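Local coordinates for putative peptide ABC-transport system periplasmic peptide-binding protein (Campylobacter jejuni, PDB 4OEV) that binds nickel(II) outside the cytoplasm and probably delivers it to an ABC-type importer, at residues A[19-24]-A[96-101]. Sequence-based numbering, arbitrary orientation.
Sequences NPAYSE and NNSSIY
Two loops meet where an ST turn at Ser98, within a type I beta turn from Ser98 to Tyr101, docks on the 3-10 turn at Pro20 and Ala21. Ala21 O accepts two bonds, both in its carbonyl plane: Ser98 OG donates at 2.6 Å on a lone pair, and Ser99 N at 3.0 Å. Ser98 OG lies anti to its own N (chi1 176°), a setting in which it also accepts from Ile100 N. Ser99 OG instead reaches Ser23 O at 2.6 Å, approaching from above the carbonyl plane, 50° out of it. The Tyr22 side chain starts away from the turn, yet its ring extends alongside it until OH donates to a lone pair of Asn96 O at 2.7 Å; Ala21 CB, of the same segment, sits above one ring face, offset toward the rim. Ile100 CD1 packs against Pro20 O at 3.5 Å, and Phe91 of helix 81-92 touches Ile100 and Ala21. Glu24, about 8 Å from the bound nickel by its side chain, offers its backbone O to the metal ligand His26. Three hydroxyl donors and one amide thus satisfy three backbone carbonyls of largely buried loops, consistent with a well-defined path to that histidine.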
ATOM      1  N   ASN A  19       3.954 -11.380 -10.546  1.00 46.76           N
ATOM      2  CA  ASN A  19       3.247 -12.583 -10.136  1.00 46.09           C
ATOM      3  C   ASN A  19       2.411 -12.206  -8.929  1.00 43.11           C
ATOM      4  O   ASN A  19       2.952 -11.732  -7.931  1.00 39.20           O
ATOM      5  CB  ASN A  19       4.267 -13.674  -9.826  1.00 44.94           C
ATOM      6  CG  ASN A  19       3.651 -14.950  -9.332  1.00 44.19           C
ATOM      7  OD1 ASN A  19       2.532 -14.991  -8.826  1.00 45.28           O
ATOM      8  ND2 ASN A  19       4.385 -16.021  -9.500  1.00 43.40           N
ATOM      9  N   PRO A  20       1.084 -12.352  -9.045  1.00 41.85           N
ATOM     10  CA  PRO A  20       0.155 -12.031  -7.953  1.00 39.32           C
ATOM     11  C   PRO A  20       0.596 -12.584  -6.566  1.00 42.67           C
ATOM     12  O   PRO A  20       0.349 -11.920  -5.569  1.00 40.14           O
ATOM     13  CB  PRO A  20      -1.154 -12.683  -8.414  1.00 41.67           C
ATOM     14  CG  PRO A  20      -1.043 -12.723  -9.905  1.00 45.61           C
ATOM     15  CD  PRO A  20       0.386 -12.675 -10.303  1.00 43.84           C
ATOM     16  N   ALA A  21       1.249 -13.751  -6.517  1.00 42.33           N
ATOM     17  CA  ALA A  21       1.651 -14.329  -5.232  1.00 41.16           C
ATOM     18  C   ALA A  21       2.653 -13.447  -4.470  1.00 40.03           C
ATOM     19  O   ALA A  21       2.798 -13.617  -3.244  1.00 36.14           O
ATOM     20  CB  ALA A  21       2.238 -15.694  -5.428  1.00 41.71           C
ATOM     21  N   TYR A  22       3.331 -12.534  -5.179  1.00 38.64           N
ATOM     22  CA  TYR A  22       4.351 -11.651  -4.577  1.00 39.13           C
ATOM     23  C   TYR A  22       3.955 -10.169  -4.668  1.00 40.75           C
ATOM     24  O   TYR A  22       4.797  -9.259  -4.490  1.00 41.85           O
ATOM     25  CB  TYR A  22       5.741 -11.924  -5.246  1.00 39.46           C
ATOM     26  CG  TYR A  22       6.045 -13.404  -5.148  1.00 40.30           C
ATOM     27  CD1 TYR A  22       6.338 -13.972  -3.899  1.00 39.80           C
ATOM     28  CD2 TYR A  22       5.976 -14.230  -6.252  1.00 41.93           C
ATOM     29  CE1 TYR A  22       6.572 -15.308  -3.756  1.00 39.24           C
ATOM     30  CE2 TYR A  22       6.215 -15.629  -6.131  1.00 41.67           C
ATOM     31  CZ  TYR A  22       6.514 -16.143  -4.879  1.00 41.35           C
ATOM     32  OH  TYR A  22       6.762 -17.471  -4.680  1.00 41.46           O
ATOM     33  N   SER A  23       2.652  -9.927  -4.841  1.00 38.85           N
ATOM     34  CA  SER A  23       2.125  -8.560  -4.783  1.00 36.46           C
ATOM     35  C   SER A  23       2.395  -7.885  -3.427  1.00 33.90           C
ATOM     36  O   SER A  23       1.991  -8.418  -2.392  1.00 30.98           O
ATOM     37  CB  SER A  23       0.637  -8.549  -4.960  1.00 33.59           C
ATOM     38  OG  SER A  23       0.152  -7.232  -4.818  1.00 35.84           O
ATOM     39  N   GLU A  24       2.994  -6.697  -3.444  1.00 34.09           N
ATOM     40  CA  GLU A  24       3.170  -5.932  -2.213  1.00 36.15           C
ATOM     41  C   GLU A  24       2.401  -4.620  -2.245  1.00 34.66           C
ATOM     42  O   GLU A  24       2.736  -3.698  -1.514  1.00 31.91           O
ATOM     43  CB  GLU A  24       4.659  -5.658  -1.939  1.00 36.71           C
ATOM     44  CG  GLU A  24       5.398  -6.943  -1.588  1.00 42.13           C
ATOM     45  CD  GLU A  24       6.770  -6.693  -1.018  1.00 49.42           C
ATOM     46  OE1 GLU A  24       7.517  -5.847  -1.559  1.00 51.16           O
ATOM     47  OE2 GLU A  24       7.074  -7.292   0.028  1.00 50.88           O
ATOM     48  N   ASN A  96       5.935 -21.388  -0.720  1.00 41.97           N
ATOM     49  CA  ASN A  96       5.940 -20.339  -1.744  1.00 42.72           C
ATOM     50  C   ASN A  96       6.294 -18.952  -1.208  1.00 41.11           C
ATOM     51  O   ASN A  96       6.570 -18.046  -2.006  1.00 38.92           O
ATOM     52  CB  ASN A  96       4.598 -20.242  -2.469  1.00 43.02           C
ATOM     53  CG  ASN A  96       4.360 -21.404  -3.380  1.00 46.45           C
ATOM     54  OD1 ASN A  96       5.316 -21.977  -3.903  1.00 48.41           O
ATOM     55  ND2 ASN A  96       3.095 -21.755  -3.598  1.00 45.12           N
ATOM     56  N   ASN A  97       6.321 -18.789   0.116  1.00 39.38           N
ATOM     57  CA  ASN A  97       6.701 -17.504   0.742  1.00 42.94           C
ATOM     58  C   ASN A  97       5.932 -16.303   0.207  1.00 39.82           C
ATOM     59  O   ASN A  97       6.496 -15.227  -0.004  1.00 42.22           O
ATOM     60  CB  ASN A  97       8.215 -17.268   0.600  1.00 42.91           C
ATOM     61  CG  ASN A  97       9.015 -18.458   1.099  1.00 45.65           C
ATOM     62  OD1 ASN A  97       8.985 -18.764   2.277  1.00 45.06           O
ATOM     63  ND2 ASN A  97       9.685 -19.170   0.186  1.00 44.19           N
ATOM     64  N   SER A  98       4.622 -16.475   0.052  1.00 40.55           N
ATOM     65  CA  SER A  98       3.773 -15.485  -0.607  1.00 39.08           C
ATOM     66  C   SER A  98       3.641 -14.216   0.201  1.00 35.89           C
ATOM     67  O   SER A  98       3.533 -14.280   1.419  1.00 34.41           O
ATOM     68  CB  SER A  98       2.390 -16.075  -0.870  1.00 38.07           C
ATOM     69  OG  SER A  98       1.557 -15.068  -1.422  1.00 38.13           O
ATOM     70  N   SER A  99       3.653 -13.059  -0.470  1.00 33.19           N
ATOM     71  CA  SER A  99       3.522 -11.763   0.205  1.00 32.17           C
ATOM     72  C   SER A  99       2.090 -11.613   0.775  1.00 33.87           C
ATOM     73  O   SER A  99       1.831 -10.806   1.668  1.00 32.56           O
ATOM     74  CB  SER A  99       3.807 -10.632  -0.800  1.00 31.28           C
ATOM     75  OG  SER A  99       2.835 -10.777  -1.848  1.00 41.60           O
ATOM     76  N   ILE A 100       1.171 -12.417   0.253  1.00 32.74           N
ATOM     77  CA  ILE A 100      -0.236 -12.331   0.651  1.00 32.87           C
ATOM     78  C   ILE A 100      -0.652 -13.610   1.394  1.00 35.39           C
ATOM     79  O   ILE A 100      -1.831 -13.865   1.588  1.00 36.31           O
ATOM     80  CB  ILE A 100      -1.170 -12.090  -0.580  1.00 38.92           C
ATOM     81  CG1 ILE A 100      -0.983 -13.191  -1.613  1.00 40.57           C
ATOM     82  CG2 ILE A 100      -0.865 -10.733  -1.219  1.00 40.90           C
ATOM     83  CD1 ILE A 100      -1.689 -12.917  -2.927  1.00 41.65           C
ATOM     84  N   TYR A 101       0.346 -14.344   1.900  1.00 40.10           N
ATOM     85  CA  TYR A 101       0.091 -15.550   2.695  1.00 40.26           C
ATOM     86  C   TYR A 101      -1.030 -15.353   3.756  1.00 35.79           C
ATOM     87  O   TYR A 101      -1.934 -16.168   3.899  1.00 37.55           O
ATOM     88  CB  TYR A 101       1.401 -16.011   3.348  1.00 34.45           C
ATOM     89  CG  TYR A 101       1.192 -17.160   4.327  1.00 39.72           C
ATOM     90  CD1 TYR A 101       1.233 -16.961   5.711  1.00 36.74           C
ATOM     91  CD2 TYR A 101       0.921 -18.443   3.861  1.00 42.73           C
ATOM     92  CE1 TYR A 101       1.005 -18.054   6.595  1.00 35.38           C
ATOM     93  CE2 TYR A 101       0.699 -19.500   4.724  1.00 40.98           C
ATOM     94  CZ  TYR A 101       0.760 -19.303   6.083  1.00 38.53           C
ATOM     95  OH  TYR A 101       0.516 -20.365   6.905  1.00 38.85           O
TER